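Local structure of glutathione-specific gamma-glutamylcyclotransferase (Saccharomyces cerevisiae S288c, 5HWK) at residues W9-G14 against A30-F35; E143-H148 against V155-V160; S15-P20 against E201-Q206; E195-L200 against H219-L224. The protein catalyses the cleavage of glutathione into 5-oxo-L-proline and the dipeptide Cys-Gly, allowing yeast cells to use their glutathione. All blocks are in the same frame, centred on the assembly; numbering follows the deposited sequence. Where two conformers were deposited one is given.

Interaction 1. Residues W9-G14 against A30-F35; sequences WVLGYG and AIIHGF. With BEZ (benzoic acid), chain C.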
loop_
_atom_site.group_PDB
_atom_site.type_symbol
_atom_site.label_atom_id
_atom_site.label_comp_id
_atom_site.label_asym_id
_atom_site.label_seq_id
_atom_site.Cartn_x
_atom_site.Cartn_y
_atom_site.Cartn_z
ATOM N N TRP A 9 -6.651 -8.226 11.607
ATOM C CA TRP A 9 -6.444 -6.875 11.124
ATOM C C TRP A 9 -5.829 -7.003 9.749
ATOM O O TRP A 9 -4.901 -7.769 9.563
ATOM C CB TRP A 9 -5.475 -6.139 12.043
ATOM C CG TRP A 9 -6.161 -5.833 13.394
ATOM C CD1 TRP A 9 -6.122 -6.588 14.545
ATOM C CD2 TRP A 9 -6.986 -4.690 13.703
ATOM N NE1 TRP A 9 -6.857 -5.978 15.516
ATOM C CE2 TRP A 9 -7.387 -4.811 15.043
ATOM C CE3 TRP A 9 -7.403 -3.576 12.971
ATOM C CZ2 TRP A 9 -8.196 -3.874 15.657
ATOM C CZ3 TRP A 9 -8.191 -2.637 13.590
ATOM C CH2 TRP A 9 -8.574 -2.790 14.927
ATOM N N VAL A 10 -6.395 -6.269 8.801
ATOM C CA VAL A 10 -5.945 -6.313 7.408
ATOM C C VAL A 10 -5.487 -4.917 7.021
ATOM O O VAL A 10 -6.260 -3.966 7.128
ATOM C CB VAL A 10 -7.101 -6.751 6.491
ATOM C CG1 VAL A 10 -6.669 -6.723 4.993
ATOM C CG2 VAL A 10 -7.600 -8.118 6.868
ATOM N N LEU A 11 -4.264 -4.802 6.485
ATOM C CA LEU A 11 -3.773 -3.522 6.000
ATOM C C LEU A 11 -4.348 -3.252 4.626
ATOM O O LEU A 11 -4.468 -4.166 3.809
ATOM C CB LEU A 11 -2.260 -3.595 5.815
ATOM C CG LEU A 11 -1.374 -3.682 7.038
ATOM C CD1 LEU A 11 0.101 -3.715 6.581
ATOM C CD2 LEU A 11 -1.685 -2.508 7.903
ATOM N N GLY A 12 -4.753 -2.009 4.409
ATOM C CA GLY A 12 -5.066 -1.571 3.053
ATOM C C GLY A 12 -4.161 -0.432 2.632
ATOM O O GLY A 12 -4.032 0.564 3.353
ATOM N N TYR A 13 -3.524 -0.556 1.455
ATOM C CA TYR A 13 -2.633 0.476 0.943
ATOM C C TYR A 13 -2.993 0.859 -0.484
ATOM O O TYR A 13 -2.384 1.778 -1.037
ATOM C CB TYR A 13 -1.146 0.061 1.035
ATOM C CG TYR A 13 -0.857 -1.152 0.230
ATOM C CD1 TYR A 13 -0.485 -1.044 -1.097
ATOM C CD2 TYR A 13 -0.922 -2.410 0.785
ATOM C CE1 TYR A 13 -0.243 -2.127 -1.851
ATOM C CE2 TYR A 13 -0.633 -3.530 0.029
ATOM C CZ TYR A 13 -0.281 -3.384 -1.306
ATOM O OH TYR A 13 0.009 -4.493 -2.062
ATOM N N GLY A 14 -3.950 0.169 -1.096
ATOM C CA GLY A 14 -4.369 0.413 -2.477
ATOM C C GLY A 14 -5.874 0.473 -2.508
ATOM O O GLY A 14 -6.456 1.266 -1.751
ATOM N N ALA A 30 -3.957 5.017 8.958
ATOM C CA ALA A 30 -2.712 4.538 9.537
ATOM C C ALA A 30 -1.514 5.051 8.776
ATOM O O ALA A 30 -1.485 5.015 7.536
ATOM C CB ALA A 30 -2.643 3.006 9.526
ATOM N N ILE A 31 -0.510 5.484 9.536
ATOM C CA ILE A 31 0.850 5.604 9.048
ATOM C C ILE A 31 1.479 4.235 9.257
ATOM O O ILE A 31 1.687 3.814 10.402
ATOM C CB ILE A 31 1.602 6.701 9.805
ATOM C CG1 ILE A 31 0.860 8.048 9.708
ATOM C CG2 ILE A 31 3.057 6.775 9.348
ATOM C CD1 ILE A 31 1.502 9.139 10.567
ATOM N N ILE A 32 1.735 3.519 8.172
ATOM C CA ILE A 32 2.299 2.175 8.222
ATOM C C ILE A 32 3.806 2.312 8.086
ATOM O O ILE A 32 4.296 2.827 7.077
ATOM C CB ILE A 32 1.726 1.320 7.080
ATOM C CG1 ILE A 32 0.189 1.331 7.091
ATOM C CG2 ILE A 32 2.264 -0.097 7.143
ATOM C CD1 ILE A 32 -0.425 0.847 5.760
ATOM N N HIS A 33 4.550 1.826 9.081
ATOM C CA HIS A 33 6.002 1.888 9.023
ATOM C C HIS A 33 6.569 0.596 8.472
ATOM O O HIS A 33 5.962 -0.470 8.600
ATOM C CB HIS A 33 6.557 2.123 10.421
ATOM C CG HIS A 33 6.314 3.503 10.918
ATOM N ND1 HIS A 33 7.259 4.499 10.842
ATOM C CD2 HIS A 33 5.222 4.059 11.495
ATOM C CE1 HIS A 33 6.766 5.608 11.367
ATOM N NE2 HIS A 33 5.530 5.369 11.765
ATOM N N GLY A 34 7.721 0.705 7.804
ATOM C CA GLY A 34 8.465 -0.457 7.392
ATOM C C GLY A 34 8.300 -0.858 5.935
ATOM O O GLY A 34 8.914 -1.852 5.518
ATOM N N PHE A 35 7.483 -0.140 5.147
ATOM C CA PHE A 35 7.196 -0.480 3.755
ATOM C C PHE A 35 7.157 0.807 2.955
ATOM O O PHE A 35 6.767 1.863 3.470
ATOM C CB PHE A 35 5.820 -1.154 3.649
ATOM C CG PHE A 35 5.740 -2.514 4.315
ATOM C CD1 PHE A 35 5.413 -2.650 5.671
ATOM C CD2 PHE A 35 6.006 -3.670 3.580
ATOM C CE1 PHE A 35 5.360 -3.902 6.255
ATOM C CE2 PHE A 35 5.957 -4.933 4.183
ATOM C CZ PHE A 35 5.627 -5.046 5.503
HETATM C C BEZ C . -4.646 -3.116 -0.757
HETATM O O1 BEZ C . -5.380 -2.166 -0.791
HETATM O O2 BEZ C . -3.902 -3.205 0.226
HETATM C C1 BEZ C . -4.574 -4.088 -1.892
HETATM C C2 BEZ C . -3.539 -5.003 -1.889
HETATM C C3 BEZ C . -3.390 -5.888 -2.963
HETATM C C4 BEZ C . -4.322 -5.914 -3.986
HETATM C C5 BEZ C . -5.379 -5.019 -3.949
HETATM C C6 BEZ C . -5.526 -4.089 -2.924
#
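L11 and I32 meet through single methyl groups: L11 CD2 lies 4.2 Å from I32 CD1, the two side chains passing at a slant. The same I32 CD1 also approaches the backbone oxygen of G12. Both leucine and isoleucine are buried, and their meeting ties the inner face of one strand to that of another two places away in the sheet.

Y13 directs CB toward 30-35, but its ring then turns to the benzoic acid. From CB the first torsion (chi1 61°) sets CG between the backbone N and the carbonyl carbon, which brings one ring face beneath the carboxylate. Y13 CG is 3.7 Å from BEZ O2. Y13 CD2 comes closest, 3.1 Å from BEZ O2, which stands over the rim of the ring and not its centre. Y13 CE2 follows at 3.3 Å from BEZ O2. At the far end CZ and OH pass to the ligand ring, Y13 OH lying 3.6 Å from BEZ C2. The phenol oxygen finishes at a hydrogen bond with Y161 O. The backbone also holds the carboxylate: Y13 N bonds BEZ O2 at 2.9 Å and nearly straight (167°), and G14 N bonds BEZ O1 at 2.8 Å. A leucine here would probably leave the carboxylate without its aromatic floor and Y161 O without its phenol partner.

Strand 91-99 runs between the two strands, bonding G12 through V95 and A30 through G94, while S159 of strand 154-163 pairs with W9 and L11 on the other flank, closing the sheet into a barrel.

Interaction 2. Residues E143-H148 against V155-V160; sequences EQLPRH and VLLTSV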
loop_
_atom_site.group_PDB
_atom_site.type_symbol
_atom_site.label_atom_id
_atom_site.label_comp_id
_atom_site.label_asym_id
_atom_site.label_seq_id
_atom_site.Cartn_x
_atom_site.Cartn_y
_atom_site.Cartn_z
ATOM N N GLU A 143 -3.486 -3.436 22.456
ATOM C CA GLU A 143 -3.513 -4.066 23.773
ATOM C C GLU A 143 -4.114 -5.468 23.768
ATOM O O GLU A 143 -4.019 -6.159 24.793
ATOM C CB GLU A 143 -4.269 -3.168 24.755
ATOM C CG GLU A 143 -3.568 -1.835 25.022
ATOM C CD GLU A 143 -4.488 -0.758 25.622
ATOM O OE1 GLU A 143 -5.427 -1.119 26.360
ATOM O OE2 GLU A 143 -4.272 0.450 25.351
ATOM N N GLN A 144 -4.730 -5.894 22.664
ATOM C CA GLN A 144 -5.287 -7.241 22.570
ATOM C C GLN A 144 -4.192 -8.294 22.391
ATOM O O GLN A 144 -4.131 -9.274 23.136
ATOM C CB GLN A 144 -6.281 -7.312 21.411
ATOM N N LEU A 145 -3.344 -8.142 21.379
ATOM C CA LEU A 145 -2.272 -9.133 21.282
ATOM C C LEU A 145 -0.962 -8.410 21.558
ATOM O O LEU A 145 -0.209 -8.125 20.622
ATOM C CB LEU A 145 -2.310 -9.816 19.907
ATOM C CG LEU A 145 -1.520 -11.053 19.493
ATOM C CD1 LEU A 145 -1.390 -12.107 20.593
ATOM C CD2 LEU A 145 -2.233 -11.658 18.264
ATOM N N PRO A 146 -0.675 -8.063 22.833
ATOM C CA PRO A 146 0.435 -7.140 23.126
ATOM C C PRO A 146 1.748 -7.625 22.543
ATOM O O PRO A 146 2.274 -8.655 22.963
ATOM C CB PRO A 146 0.482 -7.099 24.664
ATOM C CG PRO A 146 -0.825 -7.658 25.119
ATOM C CD PRO A 146 -1.232 -8.651 24.053
ATOM N N ARG A 147 2.269 -6.900 21.551
ATOM C CA ARG A 147 3.501 -7.245 20.854
ATOM C C ARG A 147 4.348 -5.988 20.738
ATOM O O ARG A 147 3.827 -4.883 20.551
ATOM C CB ARG A 147 3.227 -7.755 19.409
ATOM C CG ARG A 147 2.427 -9.083 19.286
ATOM C CD ARG A 147 1.783 -9.254 17.892
ATOM N NE ARG A 147 0.954 -10.468 17.814
ATOM C CZ ARG A 147 1.364 -11.647 17.340
ATOM N NH1 ARG A 147 2.605 -11.811 16.876
ATOM N NH2 ARG A 147 0.530 -12.681 17.322
ATOM N N HIS A 148 5.656 -6.165 20.816
ATOM C CA HIS A 148 6.589 -5.068 20.640
ATOM C C HIS A 148 7.695 -5.505 19.693
ATOM O O HIS A 148 8.054 -6.686 19.635
ATOM C CB HIS A 148 7.166 -4.616 21.987
ATOM C CG HIS A 148 6.115 -4.333 23.014
ATOM N ND1 HIS A 148 5.552 -5.321 23.797
ATOM C CD2 HIS A 148 5.498 -3.180 23.363
ATOM C CE1 HIS A 148 4.640 -4.786 24.588
ATOM N NE2 HIS A 148 4.590 -3.487 24.347
ATOM N N VAL A 155 3.497 -3.075 18.279
ATOM C CA VAL A 155 3.214 -3.451 16.897
ATOM C C VAL A 155 1.929 -4.269 16.863
ATOM O O VAL A 155 1.518 -4.870 17.871
ATOM C CB VAL A 155 4.377 -4.201 16.230
ATOM C CG1 VAL A 155 5.588 -3.296 16.114
ATOM C CG2 VAL A 155 4.691 -5.482 17.004
ATOM N N LEU A 156 1.271 -4.242 15.695
ATOM C CA LEU A 156 0.014 -4.937 15.443
ATOM C C LEU A 156 0.287 -6.080 14.469
ATOM O O LEU A 156 0.900 -5.850 13.406
ATOM C CB LEU A 156 -1.020 -3.950 14.864
ATOM C CG LEU A 156 -2.456 -4.441 14.754
ATOM C CD1 LEU A 156 -3.042 -4.703 16.164
ATOM C CD2 LEU A 156 -3.336 -3.437 13.990
ATOM N N LEU A 157 -0.182 -7.298 14.786
ATOM C CA LEU A 157 -0.169 -8.415 13.832
ATOM C C LEU A 157 -1.265 -8.188 12.777
ATOM O O LEU A 157 -2.451 -8.043 13.119
ATOM C CB LEU A 157 -0.340 -9.769 14.529
ATOM C CG LEU A 157 -0.455 -10.963 13.574
ATOM C CD1 LEU A 157 0.831 -11.151 12.755
ATOM C CD2 LEU A 157 -0.821 -12.254 14.291
ATOM N N THR A 158 -0.862 -8.122 11.501
ATOM C CA THR A 158 -1.774 -7.780 10.410
ATOM C C THR A 158 -1.546 -8.704 9.224
ATOM O O THR A 158 -0.461 -9.235 9.023
ATOM C CB THR A 158 -1.572 -6.328 9.905
ATOM O OG1 THR A 158 -0.282 -6.190 9.274
ATOM C CG2 THR A 158 -1.697 -5.316 10.993
ATOM N N SER A 159 -2.587 -8.869 8.424
ATOM C CA SER A 159 -2.494 -9.520 7.131
ATOM C C SER A 159 -2.451 -8.454 6.055
ATOM O O SER A 159 -3.036 -7.387 6.211
ATOM C CB SER A 159 -3.711 -10.419 6.896
ATOM O OG SER A 159 -3.660 -11.541 7.777
ATOM N N VAL A 160 -1.698 -8.728 4.999
ATOM C CA VAL A 160 -1.573 -7.765 3.900
ATOM C C VAL A 160 -1.338 -8.556 2.628
ATOM O O VAL A 160 -0.645 -9.562 2.629
ATOM C CB VAL A 160 -0.403 -6.798 4.234
ATOM C CG1 VAL A 160 0.936 -7.552 4.376
ATOM C CG2 VAL A 160 -0.278 -5.655 3.186
HETATM O O HOH W 1 0.839 -4.536 20.514
#
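V155 N donates to R147 O at 2.9 Å, a nearly straight backbone hydrogen bond that joins the two chains directly. The return link is made through water: the amide R147 N donates to water 1 at 3.0 Å, and that water lies 2.7 Å from V155 O, with which it is hydrogen-bonded.

Beside this backbone link, V155 CG2 rests against R147 CB at 3.6 Å. The arginine then runs extended from CG to NE (chi3 -176°), which carries its guanidinium over L157. One face of that flat group covers the leucine, whose CB sits 3.6 Å from NE toward the rim. Further out, R147 NH2 reaches L157 CD2 at 3.3 Å, so the leucine supplies an apolar bed for the charged plane. L145 adds its CD2 methyl at the guanidinium edge, in the plane, and touches L157 CD2 at 4.3 Å. The charge itself is answered by E125 on strand 119-129, which forms a salt bridge through R147 NH1 and is likely to hold the group in this rotation.

The contact belongs to a beta hairpin: strand 147-148, short and weakly bonded and reached from helix 135-144, folds back on strand 154-163 at the outer margin of the main antiparallel sheet.

Interaction 3. Residues S15-P20 against E201-Q206; sequences SLIYKP and EQALAQ. With BEZ (benzoic acid), chain C.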
loop_
_atom_site.group_PDB
_atom_site.type_symbol
_atom_site.label_atom_id
_atom_site.label_comp_id
_atom_site.label_asym_id
_atom_site.label_seq_id
_atom_site.Cartn_x
_atom_site.Cartn_y
_atom_site.Cartn_z
ATOM N N SER A 15 -6.513 -0.331 -3.362
ATOM C CA SER A 15 -7.954 -0.234 -3.512
ATOM C C SER A 15 -8.716 -0.623 -2.272
ATOM O O SER A 15 -9.877 -0.259 -2.185
ATOM C CB SER A 15 -8.474 -1.038 -4.711
ATOM O OG SER A 15 -8.239 -2.422 -4.552
ATOM N N LEU A 16 -8.130 -1.373 -1.318
ATOM C CA LEU A 16 -8.914 -1.657 -0.111
ATOM C C LEU A 16 -9.173 -0.402 0.690
ATOM O O LEU A 16 -10.062 -0.417 1.547
ATOM C CB LEU A 16 -8.192 -2.675 0.788
ATOM C CG LEU A 16 -8.183 -4.114 0.274
ATOM C CD1 LEU A 16 -7.099 -4.956 1.042
ATOM C CD2 LEU A 16 -9.560 -4.760 0.387
ATOM N N ILE A 17 -8.413 0.683 0.469
ATOM C CA ILE A 17 -8.681 1.925 1.193
ATOM C C ILE A 17 -10.063 2.460 0.855
ATOM O O ILE A 17 -10.838 2.850 1.733
ATOM C CB ILE A 17 -7.603 2.981 0.887
ATOM C CG1 ILE A 17 -6.263 2.539 1.442
ATOM C CG2 ILE A 17 -8.011 4.292 1.535
ATOM C CD1 ILE A 17 -5.092 3.480 1.060
ATOM N N TYR A 18 -10.386 2.523 -0.429
ATOM C CA TYR A 18 -11.624 3.160 -0.848
ATOM C C TYR A 18 -12.692 2.189 -1.309
ATOM O O TYR A 18 -13.845 2.619 -1.508
ATOM C CB TYR A 18 -11.375 4.200 -1.934
ATOM C CG TYR A 18 -10.645 3.638 -3.127
ATOM C CD1 TYR A 18 -11.318 2.889 -4.102
ATOM C CD2 TYR A 18 -9.287 3.823 -3.262
ATOM C CE1 TYR A 18 -10.664 2.381 -5.203
ATOM C CE2 TYR A 18 -8.623 3.319 -4.383
ATOM C CZ TYR A 18 -9.327 2.586 -5.316
ATOM O OH TYR A 18 -8.690 2.054 -6.398
ATOM N N LYS A 19 -12.352 0.908 -1.494
ATOM C CA LYS A 19 -13.326 -0.142 -1.784
ATOM C C LYS A 19 -13.079 -1.169 -0.681
ATOM O O LYS A 19 -12.337 -2.149 -0.880
ATOM C CB LYS A 19 -13.096 -0.722 -3.179
ATOM C CG LYS A 19 -14.092 -1.780 -3.593
ATOM C CD LYS A 19 -14.044 -2.005 -5.091
ATOM C CE LYS A 19 -14.310 -3.447 -5.464
ATOM N NZ LYS A 19 -13.148 -4.298 -5.097
ATOM N N PRO A 20 -13.669 -0.971 0.492
ATOM C CA PRO A 20 -13.271 -1.747 1.674
ATOM C C PRO A 20 -13.705 -3.193 1.573
ATOM O O PRO A 20 -14.573 -3.549 0.758
ATOM C CB PRO A 20 -14.024 -1.050 2.813
ATOM C CG PRO A 20 -15.219 -0.438 2.133
ATOM C CD PRO A 20 -14.717 0.020 0.801
ATOM N N GLU A 201 -5.318 8.756 -4.649
ATOM C CA GLU A 201 -5.013 10.103 -4.187
ATOM C C GLU A 201 -6.214 10.734 -3.467
ATOM O O GLU A 201 -6.052 11.392 -2.432
ATOM C CB GLU A 201 -4.552 10.948 -5.389
ATOM N N GLN A 202 -7.423 10.573 -4.020
ATOM C CA GLN A 202 -8.627 11.072 -3.358
ATOM C C GLN A 202 -8.767 10.476 -1.967
ATOM O O GLN A 202 -9.074 11.185 -0.991
ATOM C CB GLN A 202 -9.884 10.715 -4.196
ATOM C CG GLN A 202 -11.246 11.182 -3.597
ATOM C CD GLN A 202 -12.441 10.676 -4.386
ATOM O OE1 GLN A 202 -12.575 9.488 -4.685
ATOM N NE2 GLN A 202 -13.301 11.602 -4.779
ATOM N N ALA A 203 -8.598 9.168 -1.875
ATOM C CA ALA A 203 -8.801 8.488 -0.604
ATOM C C ALA A 203 -7.790 8.953 0.425
ATOM O O ALA A 203 -8.162 9.195 1.593
ATOM C CB ALA A 203 -8.732 6.990 -0.811
ATOM N N LEU A 204 -6.542 9.167 0.018
ATOM C CA LEU A 204 -5.558 9.694 0.969
ATOM C C LEU A 204 -5.881 11.126 1.381
ATOM O O LEU A 204 -5.647 11.510 2.529
ATOM C CB LEU A 204 -4.149 9.595 0.398
ATOM C CG LEU A 204 -3.735 8.169 0.069
ATOM C CD1 LEU A 204 -2.424 8.190 -0.642
ATOM C CD2 LEU A 204 -3.646 7.337 1.372
ATOM N N ALA A 205 -6.447 11.919 0.483
ATOM C CA ALA A 205 -6.783 13.291 0.839
ATOM C C ALA A 205 -7.974 13.358 1.778
ATOM O O ALA A 205 -8.106 14.327 2.524
ATOM C CB ALA A 205 -7.072 14.092 -0.418
ATOM N N GLN A 206 -8.842 12.354 1.760
ATOM C CA GLN A 206 -9.945 12.294 2.698
ATOM C C GLN A 206 -9.483 11.903 4.085
ATOM O O GLN A 206 -10.282 11.979 5.022
ATOM C CB GLN A 206 -10.926 11.213 2.264
ATOM C CG GLN A 206 -11.924 11.637 1.261
ATOM C CD GLN A 206 -12.207 10.510 0.324
ATOM O OE1 GLN A 206 -13.075 9.681 0.566
ATOM N NE2 GLN A 206 -11.461 10.457 -0.748
HETATM C C BEZ C . -4.646 -3.116 -0.757
HETATM O O1 BEZ C . -5.380 -2.166 -0.791
HETATM O O2 BEZ C . -3.902 -3.205 0.226
HETATM C C1 BEZ C . -4.574 -4.088 -1.892
HETATM C C2 BEZ C . -3.539 -5.003 -1.889
HETATM C C3 BEZ C . -3.390 -5.888 -2.963
HETATM C C4 BEZ C . -4.322 -5.914 -3.986
HETATM C C5 BEZ C . -5.379 -5.019 -3.949
HETATM C C6 BEZ C . -5.526 -4.089 -2.924
#
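Y18 and A203 bring two backbones together, their CA atoms 6.0 Å apart, where the single loosely bonded turn 15-18 lies against the last turns of helix 193-205. K19 N to S15 O, at 2.8 Å, closes the short turn.

A203 has only a methyl to offer, and it is the centre of the contact. Its CB sits 3.6 Å from I17 CG2 and at the same time 4.0 Å from Y18 CB, bedded between two consecutive residues of the turn. It also lies at the edge of the Y18 ring, near the ring plane, beside CD2. I17 forks around this point: with CG2 opposite the backbone N and CG1 beside it (chi1 -66°), one branch takes A203, while the other extends to L204, where I17 CD1 meets L204 CD2 at 4.1 Å and the two chains stand about perpendicular.

The other side of the turn serves the ligand. L16 N bonds BEZ O1 at 2.9 Å, and L16 CD1 packs 3.6 Å from BEZ C. S15 OG, hydrogen-bonded to R114 NH1 and to OE1 of E115, the proton acceptor by similarity, lies 3.6 Å from BEZ C6.

The chemistry is thus divided, with purely apolar packing toward the helix and the backbone N-H of L16 toward the carboxylate, whose negative charge the start of this weakly bonded turn might modestly favour, consistent with the substrate site assigned to S15 by similarity.

Interaction 4. Residues E195-L200 against H219-L224; sequences EYLAKL and HYLTAL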
loop_
_atom_site.group_PDB
_atom_site.type_symbol
_atom_site.label_atom_id
_atom_site.label_comp_id
_atom_site.label_asym_id
_atom_site.label_seq_id
_atom_site.Cartn_x
_atom_site.Cartn_y
_atom_site.Cartn_z
ATOM N N GLU A 195 -7.679 6.605 -13.495
ATOM C CA GLU A 195 -8.730 6.607 -12.468
ATOM C C GLU A 195 -8.250 5.860 -11.209
ATOM O O GLU A 195 -8.550 6.289 -10.091
ATOM C CB GLU A 195 -9.997 5.931 -12.988
ATOM C CG GLU A 195 -11.113 5.991 -11.991
ATOM C CD GLU A 195 -12.322 5.078 -12.302
ATOM O OE1 GLU A 195 -12.169 4.018 -12.974
ATOM O OE2 GLU A 195 -13.417 5.380 -11.792
ATOM N N TYR A 196 -7.592 4.709 -11.369
ATOM C CA TYR A 196 -7.066 4.015 -10.194
ATOM C C TYR A 196 -6.131 4.915 -9.378
ATOM O O TYR A 196 -6.251 5.007 -8.140
ATOM C CB TYR A 196 -6.331 2.773 -10.653
ATOM C CG TYR A 196 -5.615 1.987 -9.597
ATOM C CD1 TYR A 196 -4.291 2.287 -9.263
ATOM C CD2 TYR A 196 -6.251 0.916 -8.962
ATOM C CE1 TYR A 196 -3.611 1.550 -8.298
ATOM C CE2 TYR A 196 -5.577 0.146 -7.989
ATOM C CZ TYR A 196 -4.281 0.494 -7.639
ATOM O OH TYR A 196 -3.574 -0.279 -6.727
ATOM N N LEU A 197 -5.206 5.619 -10.048
ATOM C CA LEU A 197 -4.321 6.528 -9.316
ATOM C C LEU A 197 -5.102 7.652 -8.664
ATOM O O LEU A 197 -4.845 8.025 -7.515
ATOM C CB LEU A 197 -3.265 7.094 -10.260
ATOM C CG LEU A 197 -2.283 8.134 -9.774
ATOM C CD1 LEU A 197 -1.540 7.660 -8.524
ATOM C CD2 LEU A 197 -1.280 8.467 -10.888
ATOM N N ALA A 198 -6.041 8.248 -9.397
ATOM C CA ALA A 198 -6.819 9.353 -8.857
ATOM C C ALA A 198 -7.669 8.920 -7.665
ATOM O O ALA A 198 -7.893 9.722 -6.725
ATOM C CB ALA A 198 -7.730 9.917 -9.974
ATOM N N LYS A 199 -8.221 7.701 -7.718
ATOM C CA LYS A 199 -9.018 7.261 -6.567
ATOM C C LYS A 199 -8.149 7.100 -5.341
ATOM O O LYS A 199 -8.591 7.398 -4.237
ATOM C CB LYS A 199 -9.750 5.963 -6.883
ATOM C CG LYS A 199 -11.003 6.179 -7.756
ATOM C CD LYS A 199 -11.705 4.864 -7.929
ATOM C CE LYS A 199 -13.010 4.924 -8.668
ATOM N NZ LYS A 199 -13.981 5.890 -8.039
ATOM N N LEU A 200 -6.915 6.604 -5.515
ATOM C CA LEU A 200 -6.028 6.437 -4.346
ATOM C C LEU A 200 -5.670 7.808 -3.783
ATOM O O LEU A 200 -5.756 8.035 -2.578
ATOM C CB LEU A 200 -4.767 5.672 -4.776
ATOM C CG LEU A 200 -3.738 5.507 -3.638
ATOM C CD1 LEU A 200 -4.352 4.819 -2.376
ATOM C CD2 LEU A 200 -2.510 4.757 -4.169
ATOM N N HIS A 219 5.289 11.749 -1.224
ATOM C CA HIS A 219 5.998 12.484 -2.273
ATOM C C HIS A 219 6.116 11.687 -3.560
ATOM O O HIS A 219 6.102 12.265 -4.663
ATOM C CB HIS A 219 7.383 12.887 -1.772
ATOM C CG HIS A 219 7.336 13.805 -0.593
ATOM N ND1 HIS A 219 6.812 15.075 -0.674
ATOM C CD2 HIS A 219 7.722 13.635 0.694
ATOM C CE1 HIS A 219 6.892 15.657 0.510
ATOM N NE2 HIS A 219 7.435 14.801 1.359
ATOM N N TYR A 220 6.248 10.368 -3.456
ATOM C CA TYR A 220 6.273 9.538 -4.663
ATOM C C TYR A 220 4.946 9.640 -5.409
ATOM O O TYR A 220 4.923 9.874 -6.621
ATOM C CB TYR A 220 6.554 8.091 -4.288
ATOM C CG TYR A 220 6.237 7.108 -5.381
ATOM C CD1 TYR A 220 7.142 6.899 -6.435
ATOM C CD2 TYR A 220 5.018 6.414 -5.421
ATOM C CE1 TYR A 220 6.843 6.024 -7.476
ATOM C CE2 TYR A 220 4.750 5.543 -6.430
ATOM C CZ TYR A 220 5.665 5.333 -7.452
ATOM O OH TYR A 220 5.377 4.411 -8.416
ATOM N N LEU A 221 3.830 9.489 -4.690
ATOM C CA LEU A 221 2.539 9.518 -5.356
ATOM C C LEU A 221 2.271 10.902 -5.944
ATOM O O LEU A 221 1.714 11.023 -7.038
ATOM C CB LEU A 221 1.439 9.162 -4.370
ATOM C CG LEU A 221 0.276 8.369 -4.918
ATOM C CD1 LEU A 221 0.824 7.080 -5.602
ATOM C CD2 LEU A 221 -0.663 8.068 -3.770
ATOM N N THR A 222 2.704 11.958 -5.252
ATOM C CA THR A 222 2.548 13.307 -5.795
ATOM C C THR A 222 3.337 13.492 -7.091
ATOM O O THR A 222 2.825 14.061 -8.055
ATOM C CB THR A 222 3.005 14.319 -4.767
ATOM O OG1 THR A 222 2.105 14.259 -3.668
ATOM C CG2 THR A 222 2.919 15.709 -5.358
ATOM N N ALA A 223 4.577 12.995 -7.143
ATOM C CA ALA A 223 5.382 13.112 -8.352
ATOM C C ALA A 223 4.797 12.246 -9.463
ATOM O O ALA A 223 4.736 12.664 -10.626
ATOM C CB ALA A 223 6.819 12.694 -8.063
ATOM N N LEU A 224 4.311 11.062 -9.108
ATOM C CA LEU A 224 3.695 10.178 -10.092
ATOM C C LEU A 224 2.462 10.833 -10.733
ATOM O O LEU A 224 2.320 10.875 -11.971
ATOM C CB LEU A 224 3.354 8.844 -9.427
ATOM C CG LEU A 224 2.805 7.807 -10.419
ATOM C CD1 LEU A 224 3.811 7.435 -11.545
ATOM C CD2 LEU A 224 2.389 6.574 -9.631
#
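L224 N donates to Y220 O at 2.8 Å, an ordinary helical bond that helps fix the turn from which L221 and L224 face helix 193-205. Across the interface everything is leucine. L197 CD1 meets L221 CD1 at 3.8 Å, the two chains lying alongside but running opposite ways. The second branch of L197 takes a different partner: CD2 lies 4.2 Å from L224 CG. With CG opposite the backbone N (chi1 176°), the L197 branch point is carried toward the facing helix, and its two methyls part to L221 and L224.

The axes of segments 195-200 and 219-224 cross at -138°, nearer antiparallel than perpendicular, and come within 11.2 Å. F39 of strand 35-40 touches all four leucines and so fills in beside the helix pair.

L221 also forks, sending CD2 to L200, 3.8 Å from L200 CD2 and with the side chains at about a right angle. Its first torsion, -145°, departs from a staggered value, consistent with some strain in fitting both partners. With an alanine here both methyls go, which is likely to open a gap facing L197 and L200. L224 turns further contacts to T179, A180 and I183 of helix 176-185.

How the interactions relate
Segments 9-14 and 15-20 run on directly, and interactions 1 and 3 share the benzoic acid: Y13, G14 and L16 all direct backbone N-H groups to its carboxylate, and G12 O packs on I17 CG1 at 3.5 Å. Interaction 2 touches strand 8-12 of interaction 1, W9 O lying 2.8 Å from S159 N. Interactions 3 and 4, their centres 11 Å apart, use successive parts of helix 193-205, and L204 CD1 meets L221 CD2 at 3.6 Å. Through L200, whose side chain is about 7 Å from the ligand and about 9 Å from that of E115, interaction 4 backs the pocket. Interaction 2, centred about 29 Å from interaction 4, lies on the opposite side of the chain's centre.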